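Local coordinates for protein Drep2 (Drosophila melanogaster, PDB 4D2K) that probably takes part in apoptotic DNA fragmentation and binds copies of itself, here represented by its CIDE domain, a module of ubiquitin-like fold, at residues Arg10-Arg19 against Phe66-Leu77; Val26-Leu34 against Gln59-Arg67. All coordinates share one frame; numbering follows the deposited sequence.

Contact 1: residues Arg10-Arg19 against Phe66-Leu77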
loop_
_atom_site.group_PDB
_atom_site.type_symbol
_atom_site.label_atom_id
_atom_site.label_comp_id
_atom_site.label_asym_id
_atom_site.label_seq_id
_atom_site.Cartn_x
_atom_site.Cartn_y
_atom_site.Cartn_z
ATOM N N ARG A 10 11.228 -6.469 -1.937
ATOM C CA ARG A 10 10.220 -7.503 -2.187
ATOM C C ARG A 10 9.124 -6.896 -3.067
ATOM O O ARG A 10 8.842 -5.703 -2.957
ATOM C CB ARG A 10 9.641 -8.026 -0.857
ATOM C CG ARG A 10 8.761 -7.004 -0.130
ATOM C CD ARG A 10 8.468 -7.350 1.323
ATOM N NE ARG A 10 9.673 -7.265 2.154
ATOM C CZ ARG A 10 9.773 -7.769 3.381
ATOM N NH1 ARG A 10 8.735 -8.384 3.925
ATOM N NH2 ARG A 10 10.903 -7.646 4.065
ATOM N N PRO A 11 8.467 -7.714 -3.897
ATOM C CA PRO A 11 7.353 -7.210 -4.709
ATOM C C PRO A 11 6.104 -7.135 -3.859
ATOM O O PRO A 11 5.919 -8.015 -3.019
ATOM C CB PRO A 11 7.197 -8.262 -5.805
ATOM C CG PRO A 11 7.749 -9.526 -5.191
ATOM C CD PRO A 11 8.820 -9.106 -4.223
ATOM N N LEU A 12 5.302 -6.082 -4.035
ATOM C CA LEU A 12 4.000 -5.940 -3.388
ATOM C C LEU A 12 3.066 -5.330 -4.427
ATOM O O LEU A 12 3.550 -4.679 -5.367
ATOM C CB LEU A 12 4.089 -5.049 -2.139
ATOM C CG LEU A 12 4.976 -5.562 -0.992
ATOM C CD1 LEU A 12 5.125 -4.524 0.118
ATOM C CD2 LEU A 12 4.464 -6.894 -0.458
ATOM N N LYS A 13 1.752 -5.533 -4.279
ATOM C CA LYS A 13 0.784 -4.941 -5.210
ATOM C C LYS A 13 0.040 -3.782 -4.525
ATOM O O LYS A 13 -0.472 -3.924 -3.413
ATOM C CB LYS A 13 -0.206 -6.000 -5.721
ATOM C CG LYS A 13 0.430 -7.082 -6.655
ATOM C CD LYS A 13 -0.541 -8.281 -6.867
ATOM C CE LYS A 13 0.020 -9.364 -7.831
ATOM N NZ LYS A 13 -0.898 -10.554 -7.988
ATOM N N ILE A 14 -0.061 -2.646 -5.199
ATOM C CA ILE A 14 -0.658 -1.487 -4.582
ATOM C C ILE A 14 -1.753 -0.977 -5.507
ATOM O O ILE A 14 -1.526 -0.602 -6.660
ATOM C CB ILE A 14 0.403 -0.391 -4.242
ATOM C CG1 ILE A 14 -0.223 0.735 -3.420
ATOM C CG2 ILE A 14 1.038 0.201 -5.487
ATOM C CD1 ILE A 14 -0.405 0.400 -1.949
ATOM N N TRP A 15 -2.978 -1.066 -5.005
ATOM C CA TRP A 15 -4.146 -0.707 -5.781
ATOM C C TRP A 15 -4.841 0.500 -5.138
ATOM O O TRP A 15 -4.756 0.699 -3.915
ATOM C CB TRP A 15 -5.113 -1.888 -5.831
ATOM C CG TRP A 15 -4.593 -3.135 -6.473
ATOM C CD1 TRP A 15 -3.356 -3.335 -6.989
ATOM C CD2 TRP A 15 -5.301 -4.371 -6.635
ATOM N NE1 TRP A 15 -3.249 -4.611 -7.482
ATOM C CE2 TRP A 15 -4.431 -5.267 -7.274
ATOM C CE3 TRP A 15 -6.584 -4.805 -6.296
ATOM C CZ2 TRP A 15 -4.809 -6.584 -7.594
ATOM C CZ3 TRP A 15 -6.953 -6.120 -6.607
ATOM C CH2 TRP A 15 -6.070 -6.985 -7.245
ATOM N N ASP A 16 -5.627 1.241 -5.917
ATOM C CA ASP A 16 -6.292 2.402 -5.334
ATOM C C ASP A 16 -7.510 1.900 -4.578
ATOM O O ASP A 16 -7.816 0.703 -4.634
ATOM C CB ASP A 16 -6.644 3.454 -6.395
ATOM C CG ASP A 16 -7.653 2.971 -7.424
ATOM O OD1 ASP A 16 -8.504 2.101 -7.151
ATOM O OD2 ASP A 16 -7.563 3.458 -8.556
ATOM N N SER A 17 -8.159 2.801 -3.845
ATOM C CA SER A 17 -9.307 2.475 -2.992
ATOM C C SER A 17 -10.411 1.747 -3.740
ATOM O O SER A 17 -11.075 0.907 -3.163
ATOM C CB SER A 17 -9.858 3.729 -2.317
ATOM O OG SER A 17 -10.298 4.688 -3.259
ATOM N N TRP A 18 -10.573 2.040 -5.025
ATOM C CA TRP A 18 -11.642 1.436 -5.834
ATOM C C TRP A 18 -11.211 0.143 -6.522
ATOM O O TRP A 18 -12.012 -0.476 -7.218
ATOM C CB TRP A 18 -12.096 2.402 -6.941
ATOM C CG TRP A 18 -12.793 3.630 -6.484
ATOM C CD1 TRP A 18 -12.245 4.867 -6.329
ATOM C CD2 TRP A 18 -14.176 3.752 -6.135
ATOM N NE1 TRP A 18 -13.200 5.752 -5.894
ATOM C CE2 TRP A 18 -14.394 5.092 -5.768
ATOM C CE3 TRP A 18 -15.252 2.858 -6.096
ATOM C CZ2 TRP A 18 -15.641 5.562 -5.365
ATOM C CZ3 TRP A 18 -16.491 3.325 -5.694
ATOM C CH2 TRP A 18 -16.675 4.665 -5.334
ATOM N N ARG A 19 -9.955 -0.266 -6.328
ATOM C CA ARG A 19 -9.401 -1.462 -6.988
ATOM C C ARG A 19 -9.415 -1.282 -8.516
ATOM O O ARG A 19 -9.580 -2.240 -9.269
ATOM C CB ARG A 19 -10.147 -2.743 -6.575
ATOM C CG ARG A 19 -10.207 -2.990 -5.066
ATOM C CD ARG A 19 -11.058 -4.227 -4.753
ATOM N NE ARG A 19 -10.896 -4.681 -3.372
ATOM C CZ ARG A 19 -11.571 -4.208 -2.323
ATOM N NH1 ARG A 19 -12.511 -3.286 -2.489
ATOM N NH2 ARG A 19 -11.329 -4.697 -1.108
ATOM N N PHE A 66 4.676 -4.660 8.434
ATOM C CA PHE A 66 5.063 -4.628 7.038
ATOM C C PHE A 66 5.970 -5.810 6.717
ATOM O O PHE A 66 5.772 -6.501 5.715
ATOM C CB PHE A 66 5.768 -3.306 6.692
ATOM C CG PHE A 66 6.529 -3.368 5.402
ATOM C CD1 PHE A 66 5.908 -3.054 4.206
ATOM C CD2 PHE A 66 7.861 -3.782 5.379
ATOM C CE1 PHE A 66 6.596 -3.146 3.000
ATOM C CE2 PHE A 66 8.554 -3.886 4.185
ATOM C CZ PHE A 66 7.920 -3.566 2.986
ATOM N N ARG A 67 6.933 -6.073 7.594
ATOM C CA ARG A 67 7.893 -7.136 7.330
ATOM C C ARG A 67 7.232 -8.462 7.398
ATOM O O ARG A 67 7.750 -9.421 6.803
ATOM C CB ARG A 67 9.075 -7.116 8.309
ATOM C CG ARG A 67 10.067 -6.004 8.037
ATOM C CD ARG A 67 11.333 -6.138 8.879
ATOM N NE ARG A 67 11.103 -5.744 10.268
ATOM C CZ ARG A 67 10.998 -4.477 10.667
ATOM N NH1 ARG A 67 11.093 -3.497 9.780
ATOM N NH2 ARG A 67 10.796 -4.183 11.946
ATOM N N THR A 68 6.054 -8.539 8.035
ATOM C CA THR A 68 5.396 -9.865 7.979
ATOM C C THR A 68 4.669 -10.162 6.658
ATOM O O THR A 68 4.166 -11.264 6.476
ATOM C CB THR A 68 4.354 -10.055 9.072
ATOM O OG1 THR A 68 3.144 -9.347 8.741
ATOM C CG2 THR A 68 4.935 -9.662 10.425
ATOM N N LEU A 69 4.530 -9.172 5.774
ATOM C CA LEU A 69 3.772 -9.355 4.521
ATOM C C LEU A 69 4.442 -10.287 3.498
ATOM O O LEU A 69 5.612 -10.103 3.181
ATOM C CB LEU A 69 3.537 -7.995 3.839
ATOM C CG LEU A 69 2.729 -6.983 4.636
ATOM C CD1 LEU A 69 2.527 -5.684 3.846
ATOM C CD2 LEU A 69 1.393 -7.602 5.074
ATOM N N ALA A 70 3.683 -11.227 2.933
ATOM C CA ALA A 70 4.186 -12.095 1.871
ATOM C C ALA A 70 4.362 -11.314 0.570
ATOM O O ALA A 70 3.639 -10.327 0.329
ATOM C CB ALA A 70 3.232 -13.270 1.638
ATOM N N ASN A 71 5.295 -11.774 -0.270
ATOM C CA ASN A 71 5.489 -11.219 -1.611
ATOM C C ASN A 71 4.171 -11.099 -2.343
ATOM O O ASN A 71 3.368 -12.032 -2.307
ATOM C CB ASN A 71 6.393 -12.106 -2.463
ATOM C CG ASN A 71 7.845 -12.014 -2.078
ATOM O OD1 ASN A 71 8.217 -11.316 -1.138
ATOM N ND2 ASN A 71 8.688 -12.698 -2.839
ATOM N N ASN A 72 3.971 -9.967 -3.010
ATOM C CA ASN A 72 2.786 -9.728 -3.813
ATOM C C ASN A 72 1.459 -9.807 -3.050
ATOM O O ASN A 72 0.406 -10.056 -3.638
ATOM C CB ASN A 72 2.779 -10.674 -5.015
ATOM C CG ASN A 72 3.662 -10.166 -6.148
ATOM O OD1 ASN A 72 3.556 -8.997 -6.547
ATOM N ND2 ASN A 72 4.525 -11.029 -6.677
ATOM N N THR A 73 1.526 -9.567 -1.744
ATOM C CA THR A 73 0.339 -9.210 -0.973
ATOM C C THR A 73 -0.300 -7.977 -1.627
ATOM O O THR A 73 0.410 -7.023 -1.986
ATOM C CB THR A 73 0.676 -8.892 0.511
ATOM O OG1 THR A 73 1.209 -10.056 1.148
ATOM C CG2 THR A 73 -0.550 -8.425 1.265
ATOM N N VAL A 74 -1.620 -8.029 -1.817
ATOM C CA VAL A 74 -2.369 -6.909 -2.398
ATOM C C VAL A 74 -2.774 -5.901 -1.315
ATOM O O VAL A 74 -3.456 -6.252 -0.360
ATOM C CB VAL A 74 -3.637 -7.389 -3.134
ATOM C CG1 VAL A 74 -4.307 -6.213 -3.868
ATOM C CG2 VAL A 74 -3.300 -8.506 -4.099
ATOM N N LEU A 75 -2.325 -4.664 -1.472
ATOM C CA LEU A 75 -2.578 -3.567 -0.541
ATOM C C LEU A 75 -3.379 -2.462 -1.236
ATOM O O LEU A 75 -3.289 -2.304 -2.449
ATOM C CB LEU A 75 -1.260 -2.994 -0.007
ATOM C CG LEU A 75 -0.308 -3.930 0.741
ATOM C CD1 LEU A 75 1.029 -3.238 1.057
ATOM C CD2 LEU A 75 -0.981 -4.439 2.021
ATOM N N LEU A 76 -4.188 -1.721 -0.486
ATOM C CA LEU A 76 -4.850 -0.547 -1.042
ATOM C C LEU A 76 -4.241 0.678 -0.398
ATOM O O LEU A 76 -3.970 0.712 0.806
ATOM C CB LEU A 76 -6.369 -0.557 -0.800
ATOM C CG LEU A 76 -7.217 -1.768 -1.198
ATOM C CD1 LEU A 76 -8.695 -1.445 -1.030
ATOM C CD2 LEU A 76 -6.928 -2.239 -2.615
ATOM N N LEU A 77 -4.053 1.701 -1.209
ATOM C CA LEU A 77 -3.635 2.974 -0.692
ATOM C C LEU A 77 -4.906 3.818 -0.585
ATOM O O LEU A 77 -5.618 3.967 -1.556
ATOM C CB LEU A 77 -2.595 3.598 -1.618
ATOM C CG LEU A 77 -1.740 4.767 -1.158
ATOM C CD1 LEU A 77 -0.468 4.787 -1.971
ATOM C CD2 LEU A 77 -2.496 6.046 -1.385
HETATM O O HOH W 1 -0.791 -11.721 -5.660
#

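Contact 2: residues Val26-Leu34 against Gln59-Arg67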
loop_
_atom_site.group_PDB
_atom_site.type_symbol
_atom_site.label_atom_id
_atom_site.label_comp_id
_atom_site.label_asym_id
_atom_site.label_seq_id
_atom_site.Cartn_x
_atom_site.Cartn_y
_atom_site.Cartn_z
ATOM N N VAL A 26 8.305 -2.594 -5.843
ATOM C CA VAL A 26 9.321 -3.420 -5.225
ATOM C C VAL A 26 10.026 -2.584 -4.185
ATOM O O VAL A 26 10.683 -1.608 -4.527
ATOM C CB VAL A 26 10.337 -3.952 -6.250
ATOM C CG1 VAL A 26 11.392 -4.815 -5.538
ATOM C CG2 VAL A 26 9.633 -4.751 -7.321
ATOM N N VAL A 27 9.891 -2.969 -2.913
ATOM C CA VAL A 27 10.331 -2.123 -1.802
ATOM C C VAL A 27 10.909 -2.934 -0.646
ATOM O O VAL A 27 10.538 -4.100 -0.434
ATOM C CB VAL A 27 9.171 -1.248 -1.254
ATOM C CG1 VAL A 27 8.682 -0.234 -2.324
ATOM C CG2 VAL A 27 8.030 -2.132 -0.783
ATOM N N GLY A 28 11.820 -2.309 0.103
ATOM C CA GLY A 28 12.450 -2.948 1.247
ATOM C C GLY A 28 11.878 -2.577 2.598
ATOM O O GLY A 28 12.039 -3.327 3.558
ATOM N N THR A 29 11.235 -1.412 2.688
ATOM C CA THR A 29 10.748 -0.875 3.965
ATOM C C THR A 29 9.343 -0.272 3.858
ATOM O O THR A 29 8.890 0.115 2.769
ATOM C CB THR A 29 11.671 0.257 4.525
ATOM O OG1 THR A 29 11.605 1.369 3.630
ATOM C CG2 THR A 29 13.145 -0.177 4.658
ATOM N N PHE A 30 8.678 -0.147 5.003
ATOM C CA PHE A 30 7.356 0.467 5.043
ATOM C C PHE A 30 7.375 1.911 4.532
ATOM O O PHE A 30 6.486 2.330 3.781
ATOM C CB PHE A 30 6.786 0.405 6.457
ATOM C CG PHE A 30 5.492 1.147 6.605
ATOM C CD1 PHE A 30 4.325 0.664 6.039
ATOM C CD2 PHE A 30 5.453 2.342 7.311
ATOM C CE1 PHE A 30 3.148 1.363 6.164
ATOM C CE2 PHE A 30 4.282 3.049 7.441
ATOM C CZ PHE A 30 3.126 2.564 6.865
ATOM N N GLU A 31 8.446 2.632 4.828
ATOM C CA GLU A 31 8.512 4.034 4.457
ATOM C C GLU A 31 8.634 4.134 2.932
ATOM O O GLU A 31 7.974 4.955 2.262
ATOM C CB GLU A 31 9.715 4.697 5.149
ATOM C CG GLU A 31 9.642 4.825 6.704
ATOM C CD GLU A 31 9.739 3.497 7.492
ATOM O OE1 GLU A 31 10.528 2.588 7.124
ATOM O OE2 GLU A 31 9.017 3.373 8.508
ATOM N N GLU A 32 9.414 3.212 2.379
ATOM C CA GLU A 32 9.580 3.092 0.944
ATOM C C GLU A 32 8.270 2.593 0.315
ATOM O O GLU A 32 7.926 2.978 -0.809
ATOM C CB GLU A 32 10.772 2.169 0.649
ATOM C CG GLU A 32 11.257 2.111 -0.785
ATOM C CD GLU A 32 12.383 1.095 -0.953
ATOM O OE1 GLU A 32 13.210 0.973 -0.018
ATOM O OE2 GLU A 32 12.424 0.397 -1.991
ATOM N N LEU A 33 7.532 1.752 1.038
ATOM C CA LEU A 33 6.206 1.367 0.561
ATOM C C LEU A 33 5.346 2.605 0.343
ATOM O O LEU A 33 4.729 2.734 -0.712
ATOM C CB LEU A 33 5.517 0.394 1.525
ATOM C CG LEU A 33 4.031 0.168 1.222
ATOM C CD1 LEU A 33 3.827 -0.366 -0.181
ATOM C CD2 LEU A 33 3.467 -0.829 2.207
ATOM N N LEU A 34 5.349 3.533 1.305
ATOM C CA LEU A 34 4.588 4.782 1.157
ATOM C C LEU A 34 5.074 5.652 -0.010
ATOM O O LEU A 34 4.273 6.133 -0.815
ATOM C CB LEU A 34 4.640 5.603 2.452
ATOM C CG LEU A 34 3.972 5.031 3.704
ATOM C CD1 LEU A 34 4.179 5.937 4.910
ATOM C CD2 LEU A 34 2.498 4.857 3.448
ATOM N N GLN A 59 -5.162 -2.216 8.722
ATOM C CA GLN A 59 -4.218 -1.148 8.415
ATOM C C GLN A 59 -2.768 -1.525 8.727
ATOM O O GLN A 59 -2.508 -2.157 9.733
ATOM C CB GLN A 59 -4.582 0.125 9.177
ATOM C CG GLN A 59 -3.808 1.319 8.697
ATOM C CD GLN A 59 -4.287 2.635 9.295
ATOM O OE1 GLN A 59 -5.342 2.706 9.931
ATOM N NE2 GLN A 59 -3.525 3.694 9.051
ATOM N N ILE A 60 -1.835 -1.116 7.875
ATOM C CA ILE A 60 -0.410 -1.322 8.146
ATOM C C ILE A 60 0.219 0.033 8.437
ATOM O O ILE A 60 0.150 0.944 7.595
ATOM C CB ILE A 60 0.336 -1.990 6.953
ATOM C CG1 ILE A 60 -0.245 -3.370 6.645
ATOM C CG2 ILE A 60 1.816 -2.114 7.244
ATOM C CD1 ILE A 60 -1.315 -3.360 5.593
ATOM N N GLU A 61 0.859 0.177 9.595
ATOM C CA GLU A 61 1.400 1.484 9.994
ATOM C C GLU A 61 2.835 1.473 10.461
ATOM O O GLU A 61 3.271 2.427 11.100
ATOM C CB GLU A 61 0.585 2.105 11.141
ATOM C CG GLU A 61 -0.915 2.169 10.952
ATOM C CD GLU A 61 -1.596 2.690 12.200
ATOM O OE1 GLU A 61 -1.240 3.794 12.662
ATOM O OE2 GLU A 61 -2.470 1.992 12.736
ATOM N N ASP A 62 3.569 0.411 10.169
ATOM C CA ASP A 62 4.923 0.282 10.708
ATOM C C ASP A 62 5.707 -0.854 10.050
ATOM O O ASP A 62 5.128 -1.763 9.454
ATOM C CB ASP A 62 4.895 0.103 12.233
ATOM C CG ASP A 62 3.925 -0.990 12.685
ATOM O OD1 ASP A 62 4.140 -2.185 12.375
ATOM O OD2 ASP A 62 2.964 -0.655 13.416
ATOM N N GLY A 63 7.031 -0.767 10.146
ATOM C CA GLY A 63 7.914 -1.800 9.642
ATOM C C GLY A 63 7.672 -3.198 10.166
ATOM O O GLY A 63 7.925 -4.168 9.454
ATOM N N GLU A 64 7.220 -3.331 11.403
ATOM C CA GLU A 64 7.099 -4.678 11.968
ATOM C C GLU A 64 6.009 -5.501 11.233
ATOM O O GLU A 64 6.247 -6.617 10.682
ATOM C CB GLU A 64 6.788 -4.594 13.474
ATOM C CG GLU A 64 7.902 -3.948 14.335
ATOM C CD GLU A 64 7.872 -2.413 14.310
ATOM O OE1 GLU A 64 6.764 -1.826 14.375
ATOM O OE2 GLU A 64 8.956 -1.797 14.189
ATOM N N TYR A 65 4.834 -4.898 11.117
ATOM C CA TYR A 65 3.751 -5.600 10.460
ATOM C C TYR A 65 4.074 -5.715 8.980
ATOM O O TYR A 65 3.793 -6.725 8.364
ATOM C CB TYR A 65 2.415 -4.892 10.652
ATOM C CG TYR A 65 1.257 -5.814 10.353
ATOM C CD1 TYR A 65 0.768 -6.686 11.333
ATOM C CD2 TYR A 65 0.714 -5.892 9.075
ATOM C CE1 TYR A 65 -0.272 -7.577 11.065
ATOM C CE2 TYR A 65 -0.345 -6.773 8.795
ATOM C CZ TYR A 65 -0.826 -7.605 9.800
ATOM O OH TYR A 65 -1.835 -8.481 9.523
ATOM N N PHE A 66 4.676 -4.660 8.434
ATOM C CA PHE A 66 5.063 -4.628 7.038
ATOM C C PHE A 66 5.970 -5.810 6.717
ATOM O O PHE A 66 5.772 -6.501 5.715
ATOM C CB PHE A 66 5.768 -3.306 6.692
ATOM C CG PHE A 66 6.529 -3.368 5.402
ATOM C CD1 PHE A 66 5.908 -3.054 4.206
ATOM C CD2 PHE A 66 7.861 -3.782 5.379
ATOM C CE1 PHE A 66 6.596 -3.146 3.000
ATOM C CE2 PHE A 66 8.554 -3.886 4.185
ATOM C CZ PHE A 66 7.920 -3.566 2.986
ATOM N N ARG A 67 6.933 -6.073 7.594
ATOM C CA ARG A 67 7.893 -7.136 7.330
ATOM C C ARG A 67 7.232 -8.462 7.398
ATOM O O ARG A 67 7.750 -9.421 6.803
ATOM C CB ARG A 67 9.075 -7.116 8.309
ATOM C CG ARG A 67 10.067 -6.004 8.037
ATOM C CD ARG A 67 11.333 -6.138 8.879
ATOM N NE ARG A 67 11.103 -5.744 10.268
ATOM C CZ ARG A 67 10.998 -4.477 10.667
ATOM N NH1 ARG A 67 11.093 -3.497 9.780
ATOM N NH2 ARG A 67 10.796 -4.183 11.946
#

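Contact 1: residues Arg10-Arg19 against Phe66-Leu77
Lys13, Ile14 and Trp15 pair in parallel with Val74, Leu75 and Leu76, joining the first and last strands of the ubiquitin-like CIDE fold at the middle of its mixed sheet. Lys13 and Trp15 each spend both backbone polar groups on this neighbour: Lys13 N gives to Thr73 O (3.0 Å) and Lys13 O takes Leu75 N, while Trp15 N gives to Leu75 O and Trp15 O takes Leu77 N. The N-H of Ile14 lies on the other edge of the strand, which bonds to strand 22-27. Before the pairing begins, Pro11, with no N-H to give, still accepts Asn72 N through its carbonyl O (2.8 Å, nearly straight at 175°). Asn72 follows Asn71 in a type II turn from Ala70 to Thr73; Ala70 O closes it, gripped from one face by both Thr73 N and Thr73 OG1, the hydroxyl at 2.6 Å. The extended chain of Lys13 carries NZ to a water that in turn donates to Asn72 O, so the ammonium is tied to the same turn. At the start of strand 10-16, Arg10 bends at chi3 (68°), turning one face of its guanidinium to Phe66 CE2, the two planes well tilted from each other; NH1 donates to Arg67 O (3.2 Å), which lies in the guanidinium plane, though NH1 stands above the carbonyl plane. Leu12 and Ile14 face the apolar interior, Leu12 CD1 resting 3.5 Å from Phe66 CE1. On the other face of the sheet Trp15 receives a small branched neighbour: Val74 CG1 sits 3.4 Å from the centroid of its six-membered ring, 10° off the normal, a CH-pi contact.

Contact 2: residues Val26-Leu34 against Gln59-Arg67
Phe30 and Phe66 both set CG anti to the backbone N (chi1 174° and 163°), and in each case this swings the ring out from its helix across the other segment. The backbones themselves place Phe30 CB 3.9 Å from Phe66 CB. The rings do not stack on one another; each lies against backbone. Phe66 presents one face to the first turn of helix 30-40, with Phe30 N above the ring centre and Thr29 C nearer the rim, 3.7 Å from Phe66 CZ. Two aliphatic side chains meet its edge: Leu33 CD2 stands 3.9 Å from Phe66 CD1, and Val27 CG2 approaches Phe66 CZ from the strand side. A flat ring suits this place because its face can cover backbone while its edge meets methyl groups. Phe30 reaches in a different direction, laying a face on the chain before helix 63-67, with Asp62 N over the centre and Glu61 C toward the rim; Leu34 CG lies toward the rim of the opposite face. Phe30 CE1 also comes 3.3 Å from Ile60 O and 3.9 Å from Ile60 CG2. Where the CA atoms are nearest, at Phe30 and Gly63, the glycine brings no side chain to the meeting. No hydrogen bond crosses; the capping bonds lie within each segment. Thr29 OG1 caps helix 30-40 by accepting Glu32 N (3.1 Å), and Asp62 OD1 caps the short helix by accepting Tyr65 N, nearly straight. Helical segments 30-34 and 63-67, at 83° to each other and sharing an aromatic core on one side of a mixed sheet, are consistent with the beta-grasp (ubiquitin-like) fold of CIDE-N domains.

Contact 1 lies nearer the centre of the domain and is the larger of the two; its backbone hydrogen bonds join the central strands 10-16 and 74-79. Contact 2 sits farther out, joins the first turn of helix 30-40 to helix 63-67 and the chain leading into it, and relies on van der Waals packing with no hydrogen bond between its segments. Both are partly buried. They share helix 63-67, and Phe66 serves both. Strands 10-16 and 22-27 are sheet neighbours, with Arg10 N 2.9 Å from Val27 O, while Leu75 packs against both Leu33 and Ile60. In sequence, both segments of contact 2 fall between the two strands that contact 1 brings together.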